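PDB 1O12: N-acetylglucosamine-6-phosphate deacetylase from Thermotoga maritima, which probably removes the acetyl group from N-acetylglucosamine 6-phosphate by hydrolysis, using a single divalent metal ion in each subunit. Local coordinates for residues M54-V58 with L325-S330; F81-V87 with F306-A310; V311-R315 with E358-V362. One frame throughout, in Å; residues are numbered along the deposited sequence.

Interaction 1 of 3, residues M54-V58 with L325-S330; sequences MPGFV and LAKVSS
Val-58 gives its backbone N-H to Ser-329 O (N to O 3.0 Å, 163° at the hydrogen), and this end of strand 52-59 lies closest to helix 322-336, with Val-58 CA 4.8 Å from Ser-330 CA. At the other end the selenomethionine Met-54 spans a wider gap: a bend at its last torsion (chi3 66°) brings CE down onto the helix, 3.5 Å from Ala-326 N. Between them Phe-57 sets CD2 beside the Ser-329 hydroxyl, 3.4 Å from OG, and Ser-330 OG packs against Pro-55 CB. Ser-329 OG donates to Leu-325 O one turn back, reaching it from the face opposite to the backbone N-H of Ser-329. A water between the segments donates to Pro-55 O and to Ser-329 OG, both at 3.0 Å, and also bonds Ser-330 OG; one water thus links Pro-55 O with both serine hydroxyls across the contact. On the strand's flanks, Phe-57 also pairs by backbone with Thr-88, while Met-54 pairs with Val-354, so helix 322-336 covers a strand that lies between strands 87-93 and 353-356.

Interaction 2 of 3, residues F81-V87 with F306-A310; sequences FLYSQGV and FFSQA
Phe-81 aims the CZ corner of its ring at one face of Phe-306, where CZ stands 3.6 Å from Phe-306 CZ and offset toward the rim. The two planes make 57° and the centroids lie 5.0 Å apart, an oblique aromatic pair. Gln-85 comes to the same Phe-306 ring at a slant: its chain folds back at chi2 (-57°), leaving NE2 3.8 Å from Phe-306 CD2 and the amide plane turned 44° from the ring. The amide oxygen OE1 faces the first turn of helix 307-318 and may accept from Ser-308 N, but it is modelled too close to its neighbour for this bond to be certain. Deeper in, Val-87 lays CG2 against Phe-307 CB at 3.6 Å, its side chain crossing that of Phe-307 at about a right angle, while the Phe-307 ring leads off from there. Gly-86, with its positive phi, is the C-prime residue of a Schellman motif that ends helix 75-83, Val-87 N bonding Leu-82 O and Gly-86 N bonding Tyr-83 O; the chain then enters strand 87-93, a helix-to-strand passage consistent with the TIM-barrel fold of the amidohydrolase family.

Interaction 3 of 3, residues V311-R315 with E358-V362; sequences VKNFR and EDLNV
Arg-315 reaches out from helix 307-318 over Leu-360 to the backbone of the loop 358-362, and its neighbours change along the chain from Leu-325 to Leu-360 to Glu-358. CB rests on Leu-325 of the following helix. With CG anti to the backbone N (chi1 -178°) and the chain extended from CG to NE, the side chain heads straight off the helix and meets the Leu-360 methyl CD2 first at CD, 3.6 Å away. NE and CZ follow across the same methyl, each 3.9 Å from CD2, which therefore sits over one face of the guanidinium group. At the tip NH1 reaches Glu-358 O, 3.5 Å away and near the guanidinium plane, in a weak hydrogen bond. The carboxylate of Asp-359 is not in contact with this charge, its OD1 being 5.6 Å from Arg-315 NH1, although it may still stabilise it slightly. One turn back on the helix, Lys-312 works alongside the other flank of the loop: its CD lies 3.6 Å from Asp-359 O, and the bend at chi4 (74°) turns the amine beside Asn-361. There CE makes the closest approach, 3.0 Å from Asn-361 OD1; NZ is 3.3 Å from the same OD1, but the angle is too poor for a hydrogen bond, and the amide of Asn-361 is anchored instead through ND2 to Asp-357 OD2. Leu-360 thus touches both basic side chains, its CB near Lys-312 CG and its CD2 on Arg-315; CD2 also approaches Val-311 CG1. The loop connects strand 353-356 to strand 362-367 and packs against helix 307-318, while Val-311, Arg-315 and Leu-360 all touch Leu-325 of helix 322-336.

In the fold
The three contacts tie one region of the chain together, every pair of centres about 11 Å apart. Phe-57 of interaction 1 connects to interaction 2: its N lies 3.1 Å from Gly-86 O, a probable hydrogen bond, and its CB 3.4 Å from Phe-307 CE1. Leu-325 links interaction 1 to interaction 3, its CD1 3.7 Å from Leu-360 CD2. Helix 307-318 serves both interactions 2 and 3, and Val-362 CG2 packs 3.7 Å from Ser-308 OG. Interactions 1 and 3 lie away from the iron held by Glu-127, His-188 and His-209; interaction 2 comes nearer the catalytic region, the Phe-307 side chain about 10 Å from that of Asp-267, the predicted proton donor/acceptor.

Interaction 1 of 3, residues M54-V58 with L325-S330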
HETATM    1  N   MSE A  54       1.531  12.368 -28.205  1.00 35.05           N
HETATM    2  CA  MSE A  54       0.652  11.785 -27.198  1.00 36.50           C
HETATM    3  C   MSE A  54      -0.701  12.498 -27.196  1.00 35.17           C
HETATM    4  O   MSE A  54      -0.839  13.590 -27.768  1.00 34.74           O
HETATM    5  CB  MSE A  54       1.255  11.943 -25.796  1.00 37.30           C
HETATM    6  CG  MSE A  54       2.701  11.520 -25.620  1.00 40.85           C
HETATM    7 SE   MSE A  54       3.303  11.809 -23.744  1.00 49.02          SE
HETATM    8  CE  MSE A  54       2.113  10.467 -22.905  1.00 42.18           C
ATOM      9  N   PRO A  55      -1.712  11.890 -26.547  1.00 33.12           N
ATOM     10  CA  PRO A  55      -3.046  12.507 -26.473  1.00 32.22           C
ATOM     11  C   PRO A  55      -2.887  13.806 -25.672  1.00 29.96           C
ATOM     12  O   PRO A  55      -2.044  13.872 -24.787  1.00 29.22           O
ATOM     13  CB  PRO A  55      -3.870  11.468 -25.707  1.00 30.71           C
ATOM     14  CG  PRO A  55      -3.194  10.181 -26.081  1.00 31.99           C
ATOM     15  CD  PRO A  55      -1.726  10.535 -25.977  1.00 31.34           C
ATOM     16  N   GLY A  56      -3.662  14.836 -26.002  1.00 29.15           N
ATOM     17  CA  GLY A  56      -3.559  16.090 -25.278  1.00 27.59           C
ATOM     18  C   GLY A  56      -3.759  15.860 -23.779  1.00 27.80           C
ATOM     19  O   GLY A  56      -4.691  15.182 -23.377  1.00 25.10           O
ATOM     20  N   PHE A  57      -2.869  16.411 -22.961  1.00 27.54           N
ATOM     21  CA  PHE A  57      -2.950  16.261 -21.516  1.00 28.58           C
ATOM     22  C   PHE A  57      -4.262  16.838 -21.008  1.00 29.49           C
ATOM     23  O   PHE A  57      -4.845  17.725 -21.639  1.00 28.65           O
ATOM     24  CB  PHE A  57      -1.785  16.976 -20.839  1.00 26.76           C
ATOM     25  CG  PHE A  57      -0.436  16.429 -21.223  1.00 29.05           C
ATOM     26  CD1 PHE A  57       0.694  17.248 -21.213  1.00 29.47           C
ATOM     27  CD2 PHE A  57      -0.293  15.088 -21.595  1.00 28.34           C
ATOM     28  CE1 PHE A  57       1.942  16.743 -21.568  1.00 29.80           C
ATOM     29  CE2 PHE A  57       0.950  14.571 -21.953  1.00 26.16           C
ATOM     30  CZ  PHE A  57       2.064  15.394 -21.940  1.00 29.27           C
ATOM     31  N   VAL A  58      -4.698  16.315 -19.861  1.00 28.40           N
ATOM     32  CA  VAL A  58      -5.917  16.711 -19.201  1.00 27.21           C
ATOM     33  C   VAL A  58      -5.633  17.033 -17.725  1.00 31.18           C
ATOM     34  O   VAL A  58      -5.135  16.171 -16.982  1.00 31.39           O
ATOM     35  CB  VAL A  58      -6.964  15.568 -19.288  1.00 27.04           C
ATOM     36  CG1 VAL A  58      -8.238  15.993 -18.558  1.00 22.31           C
ATOM     37  CG2 VAL A  58      -7.246  15.204 -20.784  1.00 21.19           C
ATOM     38  N   LEU A 325       2.307   6.714 -19.188  1.00 32.76           N
ATOM     39  CA  LEU A 325       2.248   8.138 -18.926  1.00 32.84           C
ATOM     40  C   LEU A 325       1.046   8.731 -19.632  1.00 32.54           C
ATOM     41  O   LEU A 325       0.518   9.745 -19.193  1.00 32.79           O
ATOM     42  CB  LEU A 325       3.490   8.849 -19.433  1.00 35.44           C
ATOM     43  CG  LEU A 325       4.673   9.047 -18.493  1.00 37.35           C
ATOM     44  CD1 LEU A 325       5.766   9.812 -19.268  1.00 37.77           C
ATOM     45  CD2 LEU A 325       4.246   9.802 -17.247  1.00 34.65           C
ATOM     46  N   ALA A 326       0.626   8.113 -20.730  1.00 29.97           N
ATOM     47  CA  ALA A 326      -0.544   8.596 -21.439  1.00 30.88           C
ATOM     48  C   ALA A 326      -1.805   8.342 -20.606  1.00 30.69           C
ATOM     49  O   ALA A 326      -2.777   9.114 -20.662  1.00 31.23           O
ATOM     50  CB  ALA A 326      -0.676   7.905 -22.786  1.00 29.52           C
ATOM     51  N   LYS A 327      -1.800   7.264 -19.830  1.00 30.48           N
ATOM     52  CA  LYS A 327      -2.982   6.955 -19.044  1.00 29.94           C
ATOM     53  C   LYS A 327      -3.110   7.929 -17.897  1.00 28.97           C
ATOM     54  O   LYS A 327      -4.181   8.476 -17.660  1.00 27.14           O
ATOM     55  CB  LYS A 327      -2.913   5.538 -18.523  1.00 30.58           C
ATOM     56  CG  LYS A 327      -2.865   4.500 -19.613  1.00 32.70           C
ATOM     57  CD  LYS A 327      -2.843   3.118 -18.980  1.00 32.99           C
ATOM     58  CE  LYS A 327      -3.041   2.032 -19.999  1.00 34.20           C
ATOM     59  NZ  LYS A 327      -3.286   0.743 -19.290  1.00 38.20           N
ATOM     60  N   VAL A 328      -1.994   8.166 -17.211  1.00 28.69           N
ATOM     61  CA  VAL A 328      -1.993   9.070 -16.086  1.00 27.61           C
ATOM     62  C   VAL A 328      -2.085  10.538 -16.469  1.00 26.05           C
ATOM     63  O   VAL A 328      -2.556  11.350 -15.677  1.00 24.48           O
ATOM     64  CB  VAL A 328      -0.744   8.856 -15.184  1.00 30.22           C
ATOM     65  CG1 VAL A 328      -0.673   7.395 -14.765  1.00 30.27           C
ATOM     66  CG2 VAL A 328       0.557   9.303 -15.894  1.00 29.62           C
ATOM     67  N   SER A 329      -1.657  10.886 -17.678  1.00 25.60           N
ATOM     68  CA  SER A 329      -1.715  12.284 -18.079  1.00 26.88           C
ATOM     69  C   SER A 329      -2.969  12.667 -18.855  1.00 26.73           C
ATOM     70  O   SER A 329      -3.253  13.847 -18.985  1.00 28.69           O
ATOM     71  CB  SER A 329      -0.475  12.698 -18.871  1.00 25.67           C
ATOM     72  OG  SER A 329      -0.411  11.995 -20.092  1.00 30.10           O
ATOM     73  N   SER A 330      -3.718  11.706 -19.378  1.00 26.29           N
ATOM     74  CA  SER A 330      -4.948  12.078 -20.087  1.00 27.97           C
ATOM     75  C   SER A 330      -6.044  11.013 -20.150  1.00 26.63           C
ATOM     76  O   SER A 330      -7.181  11.280 -19.794  1.00 27.61           O
ATOM     77  CB  SER A 330      -4.641  12.568 -21.523  1.00 27.32           C
ATOM     78  OG  SER A 330      -4.418  11.487 -22.431  1.00 30.52           O
TER
HETATM   79  O   HOH W   1      -1.573  11.557 -22.875  1.00 28.36           O

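Interaction 2 of 3, residues F81-V87 with F306-A310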
ATOM      1  N   PHE A  81      -2.194  29.742 -21.595  1.00 37.09           N
ATOM      2  CA  PHE A  81      -0.931  29.246 -21.064  1.00 36.48           C
ATOM      3  C   PHE A  81      -0.843  27.722 -21.108  1.00 36.16           C
ATOM      4  O   PHE A  81       0.174  27.159 -21.524  1.00 32.66           O
ATOM      5  CB  PHE A  81      -0.718  29.695 -19.626  1.00 37.09           C
ATOM      6  CG  PHE A  81       0.570  29.212 -19.052  1.00 39.80           C
ATOM      7  CD1 PHE A  81       1.785  29.712 -19.526  1.00 40.95           C
ATOM      8  CD2 PHE A  81       0.588  28.191 -18.105  1.00 40.66           C
ATOM      9  CE1 PHE A  81       3.017  29.194 -19.070  1.00 42.00           C
ATOM     10  CE2 PHE A  81       1.814  27.664 -17.646  1.00 42.63           C
ATOM     11  CZ  PHE A  81       3.029  28.170 -18.134  1.00 42.02           C
ATOM     12  N   LEU A  82      -1.918  27.066 -20.665  1.00 36.14           N
ATOM     13  CA  LEU A  82      -1.978  25.609 -20.620  1.00 35.52           C
ATOM     14  C   LEU A  82      -1.600  24.894 -21.916  1.00 35.22           C
ATOM     15  O   LEU A  82      -1.079  23.765 -21.880  1.00 35.06           O
ATOM     16  CB  LEU A  82      -3.360  25.165 -20.145  1.00 34.61           C
ATOM     17  CG  LEU A  82      -3.558  25.556 -18.681  1.00 35.40           C
ATOM     18  CD1 LEU A  82      -4.808  24.912 -18.154  1.00 35.60           C
ATOM     19  CD2 LEU A  82      -2.355  25.126 -17.853  1.00 32.77           C
ATOM     20  N   TYR A  83      -1.845  25.542 -23.050  1.00 34.05           N
ATOM     21  CA  TYR A  83      -1.503  24.948 -24.329  1.00 33.93           C
ATOM     22  C   TYR A  83       0.003  24.751 -24.397  1.00 34.38           C
ATOM     23  O   TYR A  83       0.486  23.802 -25.017  1.00 34.45           O
ATOM     24  CB  TYR A  83      -1.996  25.825 -25.484  1.00 34.78           C
ATOM     25  CG  TYR A  83      -3.498  25.716 -25.708  1.00 36.82           C
ATOM     26  CD1 TYR A  83      -4.131  24.465 -25.721  1.00 36.94           C
ATOM     27  CD2 TYR A  83      -4.295  26.857 -25.909  1.00 36.47           C
ATOM     28  CE1 TYR A  83      -5.506  24.356 -25.919  1.00 36.57           C
ATOM     29  CE2 TYR A  83      -5.677  26.752 -26.114  1.00 33.98           C
ATOM     30  CZ  TYR A  83      -6.265  25.505 -26.110  1.00 35.29           C
ATOM     31  OH  TYR A  83      -7.607  25.382 -26.270  1.00 35.55           O
ATOM     32  N   SER A  84       0.751  25.636 -23.743  1.00 34.77           N
ATOM     33  CA  SER A  84       2.213  25.534 -23.721  1.00 34.47           C
ATOM     34  C   SER A  84       2.672  24.403 -22.810  1.00 35.66           C
ATOM     35  O   SER A  84       3.862  24.162 -22.682  1.00 37.60           O
ATOM     36  CB  SER A  84       2.847  26.819 -23.218  1.00 32.86           C
ATOM     37  OG  SER A  84       2.597  26.996 -21.839  1.00 35.48           O
ATOM     38  N   GLN A  85       1.732  23.733 -22.156  1.00 34.90           N
ATOM     39  CA  GLN A  85       2.067  22.613 -21.295  1.00 34.18           C
ATOM     40  C   GLN A  85       1.469  21.358 -21.918  1.00 32.84           C
ATOM     41  O   GLN A  85       1.497  20.277 -21.325  1.00 30.93           O
ATOM     42  CB  GLN A  85       1.512  22.838 -19.884  1.00 35.06           C
ATOM     43  CG  GLN A  85       2.192  23.954 -19.152  1.00 34.19           C
ATOM     44  CD  GLN A  85       3.682  23.731 -19.048  1.00 36.28           C
ATOM     45  OE1 GLN A  85       4.117  22.692 -18.597  1.00 37.42           O
ATOM     46  NE2 GLN A  85       4.471  24.711 -19.472  1.00 37.39           N
ATOM     47  N   GLY A  86       0.927  21.524 -23.127  1.00 30.85           N
ATOM     48  CA  GLY A  86       0.326  20.417 -23.851  1.00 29.04           C
ATOM     49  C   GLY A  86      -1.066  20.047 -23.370  1.00 31.01           C
ATOM     50  O   GLY A  86      -1.630  19.060 -23.841  1.00 30.22           O
ATOM     51  N   VAL A  87      -1.616  20.830 -22.435  1.00 31.42           N
ATOM     52  CA  VAL A  87      -2.950  20.595 -21.877  1.00 30.92           C
ATOM     53  C   VAL A  87      -4.054  21.072 -22.817  1.00 31.72           C
ATOM     54  O   VAL A  87      -4.139  22.251 -23.145  1.00 32.82           O
ATOM     55  CB  VAL A  87      -3.141  21.332 -20.531  1.00 31.55           C
ATOM     56  CG1 VAL A  87      -4.571  21.127 -20.039  1.00 31.73           C
ATOM     57  CG2 VAL A  87      -2.121  20.811 -19.471  1.00 30.04           C
ATOM     58  N   PHE A 306       4.041  22.825 -13.167  1.00 33.51           N
ATOM     59  CA  PHE A 306       3.480  22.955 -14.518  1.00 33.36           C
ATOM     60  C   PHE A 306       3.103  21.539 -14.942  1.00 31.89           C
ATOM     61  O   PHE A 306       3.818  20.595 -14.620  1.00 31.76           O
ATOM     62  CB  PHE A 306       4.492  23.524 -15.521  1.00 34.44           C
ATOM     63  CG  PHE A 306       4.708  25.012 -15.410  1.00 38.32           C
ATOM     64  CD1 PHE A 306       3.809  25.822 -14.731  1.00 38.10           C
ATOM     65  CD2 PHE A 306       5.817  25.616 -16.021  1.00 39.97           C
ATOM     66  CE1 PHE A 306       4.003  27.202 -14.660  1.00 39.52           C
ATOM     67  CE2 PHE A 306       6.011  27.002 -15.948  1.00 38.53           C
ATOM     68  CZ  PHE A 306       5.105  27.786 -15.270  1.00 39.50           C
ATOM     69  N   PHE A 307       1.994  21.374 -15.656  1.00 31.68           N
ATOM     70  CA  PHE A 307       1.595  20.031 -16.026  1.00 30.30           C
ATOM     71  C   PHE A 307       2.739  19.293 -16.690  1.00 32.56           C
ATOM     72  O   PHE A 307       3.026  18.133 -16.376  1.00 32.82           O
ATOM     73  CB  PHE A 307       0.391  20.031 -16.945  1.00 26.46           C
ATOM     74  CG  PHE A 307      -0.320  18.711 -16.960  1.00 25.50           C
ATOM     75  CD1 PHE A 307       0.116  17.681 -17.785  1.00 24.37           C
ATOM     76  CD2 PHE A 307      -1.365  18.468 -16.070  1.00 24.19           C
ATOM     77  CE1 PHE A 307      -0.478  16.424 -17.713  1.00 24.73           C
ATOM     78  CE2 PHE A 307      -1.972  17.226 -15.982  1.00 24.87           C
ATOM     79  CZ  PHE A 307      -1.530  16.196 -16.802  1.00 26.28           C
ATOM     80  N   SER A 308       3.398  19.973 -17.613  1.00 33.83           N
ATOM     81  CA  SER A 308       4.531  19.390 -18.327  1.00 34.85           C
ATOM     82  C   SER A 308       5.590  18.798 -17.385  1.00 34.44           C
ATOM     83  O   SER A 308       6.166  17.741 -17.675  1.00 36.41           O
ATOM     84  CB  SER A 308       5.178  20.451 -19.206  1.00 34.52           C
ATOM     85  OG  SER A 308       6.126  19.863 -20.049  1.00 39.84           O
ATOM     86  N   GLN A 309       5.850  19.482 -16.271  1.00 33.16           N
ATOM     87  CA  GLN A 309       6.840  19.026 -15.309  1.00 32.35           C
ATOM     88  C   GLN A 309       6.293  17.816 -14.574  1.00 31.80           C
ATOM     89  O   GLN A 309       7.035  16.906 -14.231  1.00 33.27           O
ATOM     90  CB  GLN A 309       7.181  20.140 -14.315  1.00 34.24           C
ATOM     91  CG  GLN A 309       8.446  19.860 -13.483  1.00 36.15           C
ATOM     92  CD  GLN A 309       9.664  19.579 -14.362  1.00 36.99           C
ATOM     93  OE1 GLN A 309      10.046  20.405 -15.187  1.00 37.78           O
ATOM     94  NE2 GLN A 309      10.271  18.405 -14.188  1.00 36.33           N
ATOM     95  N   ALA A 310       4.983  17.811 -14.356  1.00 30.28           N
ATOM     96  CA  ALA A 310       4.312  16.712 -13.693  1.00 27.96           C
ATOM     97  C   ALA A 310       4.596  15.424 -14.453  1.00 28.51           C
ATOM     98  O   ALA A 310       4.930  14.407 -13.854  1.00 28.26           O
ATOM     99  CB  ALA A 310       2.837  16.962 -13.648  1.00 24.37           C
TER

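Interaction 3 of 3, residues V311-R315 with E358-V362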
ATOM      1  N   VAL A 311       4.475  15.468 -15.773  1.00 28.59           N
ATOM      2  CA  VAL A 311       4.707  14.286 -16.585  1.00 29.00           C
ATOM      3  C   VAL A 311       6.155  13.804 -16.502  1.00 30.74           C
ATOM      4  O   VAL A 311       6.419  12.593 -16.327  1.00 29.06           O
ATOM      5  CB  VAL A 311       4.323  14.554 -18.059  1.00 29.62           C
ATOM      6  CG1 VAL A 311       4.653  13.344 -18.935  1.00 27.06           C
ATOM      7  CG2 VAL A 311       2.836  14.858 -18.132  1.00 28.93           C
ATOM      8  N   LYS A 312       7.088  14.749 -16.599  1.00 31.17           N
ATOM      9  CA  LYS A 312       8.490  14.388 -16.546  1.00 32.35           C
ATOM     10  C   LYS A 312       8.786  13.768 -15.191  1.00 33.68           C
ATOM     11  O   LYS A 312       9.446  12.722 -15.110  1.00 33.14           O
ATOM     12  CB  LYS A 312       9.386  15.607 -16.749  1.00 32.59           C
ATOM     13  CG  LYS A 312       9.361  16.216 -18.147  1.00 36.24           C
ATOM     14  CD  LYS A 312      10.587  17.109 -18.371  1.00 38.94           C
ATOM     15  CE  LYS A 312      10.378  18.150 -19.466  1.00 40.63           C
ATOM     16  NZ  LYS A 312       9.465  19.281 -19.036  1.00 44.19           N
ATOM     17  N   ASN A 313       8.284  14.412 -14.134  1.00 32.94           N
ATOM     18  CA  ASN A 313       8.540  13.945 -12.785  1.00 33.82           C
ATOM     19  C   ASN A 313       8.049  12.539 -12.612  1.00 34.94           C
ATOM     20  O   ASN A 313       8.811  11.655 -12.212  1.00 37.90           O
ATOM     21  CB  ASN A 313       7.878  14.847 -11.715  1.00 35.08           C
ATOM     22  CG  ASN A 313       8.626  16.160 -11.487  1.00 34.35           C
ATOM     23  OD1 ASN A 313       9.792  16.308 -11.850  1.00 34.60           O
ATOM     24  ND2 ASN A 313       7.954  17.115 -10.870  1.00 35.48           N
ATOM     25  N   PHE A 314       6.775  12.325 -12.927  1.00 35.10           N
ATOM     26  CA  PHE A 314       6.173  11.016 -12.778  1.00 34.10           C
ATOM     27  C   PHE A 314       6.977   9.977 -13.495  1.00 34.50           C
ATOM     28  O   PHE A 314       7.251   8.910 -12.953  1.00 33.96           O
ATOM     29  CB  PHE A 314       4.755  10.988 -13.324  1.00 33.32           C
ATOM     30  CG  PHE A 314       4.044   9.716 -13.017  1.00 32.92           C
ATOM     31  CD1 PHE A 314       4.105   8.639 -13.902  1.00 33.21           C
ATOM     32  CD2 PHE A 314       3.357   9.573 -11.807  1.00 32.16           C
ATOM     33  CE1 PHE A 314       3.483   7.426 -13.596  1.00 32.19           C
ATOM     34  CE2 PHE A 314       2.731   8.382 -11.478  1.00 30.94           C
ATOM     35  CZ  PHE A 314       2.792   7.301 -12.376  1.00 33.51           C
ATOM     36  N   ARG A 315       7.350  10.296 -14.728  1.00 35.72           N
ATOM     37  CA  ARG A 315       8.138   9.388 -15.529  1.00 35.88           C
ATOM     38  C   ARG A 315       9.472   9.055 -14.866  1.00 36.90           C
ATOM     39  O   ARG A 315       9.925   7.918 -14.915  1.00 36.12           O
ATOM     40  CB  ARG A 315       8.412   9.989 -16.897  1.00 37.15           C
ATOM     41  CG  ARG A 315       9.196   9.041 -17.782  1.00 38.37           C
ATOM     42  CD  ARG A 315       9.927   9.783 -18.858  1.00 40.42           C
ATOM     43  NE  ARG A 315      10.155   8.922 -20.003  1.00 42.75           N
ATOM     44  CZ  ARG A 315      10.875   9.254 -21.070  1.00 44.69           C
ATOM     45  NH1 ARG A 315      11.449  10.449 -21.134  1.00 46.44           N
ATOM     46  NH2 ARG A 315      11.014   8.392 -22.084  1.00 45.20           N
ATOM     47  N   GLU A 358      12.235  13.956 -27.167  1.00 48.60           N
ATOM     48  CA  GLU A 358      12.423  12.718 -26.406  1.00 48.97           C
ATOM     49  C   GLU A 358      12.519  12.896 -24.906  1.00 47.87           C
ATOM     50  O   GLU A 358      12.268  11.952 -24.152  1.00 47.87           O
ATOM     51  CB  GLU A 358      13.633  11.925 -26.918  1.00 52.75           C
ATOM     52  CG  GLU A 358      14.964  12.642 -26.853  1.00 57.83           C
ATOM     53  CD  GLU A 358      16.132  11.694 -27.115  1.00 61.71           C
ATOM     54  OE1 GLU A 358      16.531  10.937 -26.180  1.00 62.13           O
ATOM     55  OE2 GLU A 358      16.637  11.698 -28.269  1.00 63.73           O
ATOM     56  N   ASP A 359      12.890  14.094 -24.469  1.00 45.50           N
ATOM     57  CA  ASP A 359      12.954  14.384 -23.046  1.00 44.20           C
ATOM     58  C   ASP A 359      11.596  14.815 -22.515  1.00 42.40           C
ATOM     59  O   ASP A 359      11.475  15.231 -21.362  1.00 42.70           O
ATOM     60  CB  ASP A 359      13.961  15.491 -22.758  1.00 46.81           C
ATOM     61  CG  ASP A 359      15.391  14.991 -22.789  1.00 49.93           C
ATOM     62  OD1 ASP A 359      15.711  14.046 -22.005  1.00 49.43           O
ATOM     63  OD2 ASP A 359      16.179  15.550 -23.597  1.00 50.16           O
ATOM     64  N   LEU A 360      10.581  14.738 -23.376  1.00 41.24           N
ATOM     65  CA  LEU A 360       9.217  15.111 -23.025  1.00 38.53           C
ATOM     66  C   LEU A 360       8.988  16.613 -22.841  1.00 38.16           C
ATOM     67  O   LEU A 360       8.161  17.047 -22.029  1.00 37.79           O
ATOM     68  CB  LEU A 360       8.763  14.310 -21.792  1.00 36.59           C
ATOM     69  CG  LEU A 360       7.931  13.059 -22.122  1.00 37.47           C
ATOM     70  CD1 LEU A 360       8.335  12.482 -23.474  1.00 37.84           C
ATOM     71  CD2 LEU A 360       8.078  12.031 -21.041  1.00 35.28           C
ATOM     72  N   ASN A 361       9.749  17.417 -23.580  1.00 37.38           N
ATOM     73  CA  ASN A 361       9.542  18.858 -23.549  1.00 35.22           C
ATOM     74  C   ASN A 361       8.476  19.096 -24.613  1.00 34.03           C
ATOM     75  O   ASN A 361       8.550  18.532 -25.713  1.00 31.33           O
ATOM     76  CB  ASN A 361      10.809  19.610 -23.918  1.00 36.94           C
ATOM     77  CG  ASN A 361      11.816  19.641 -22.784  1.00 39.57           C
ATOM     78  OD1 ASN A 361      11.464  19.952 -21.637  1.00 39.92           O
ATOM     79  ND2 ASN A 361      13.079  19.335 -23.094  1.00 37.66           N
ATOM     80  N   VAL A 362       7.465  19.887 -24.275  1.00 33.79           N
ATOM     81  CA  VAL A 362       6.404  20.167 -25.231  1.00 34.84           C
ATOM     82  C   VAL A 362       6.929  21.039 -26.349  1.00 36.91           C
ATOM     83  O   VAL A 362       7.617  22.044 -26.097  1.00 36.49           O
ATOM     84  CB  VAL A 362       5.228  20.921 -24.612  1.00 35.27           C
ATOM     85  CG1 VAL A 362       4.191  21.172 -25.685  1.00 33.33           C
ATOM     86  CG2 VAL A 362       4.637  20.127 -23.432  1.00 34.51           C
TER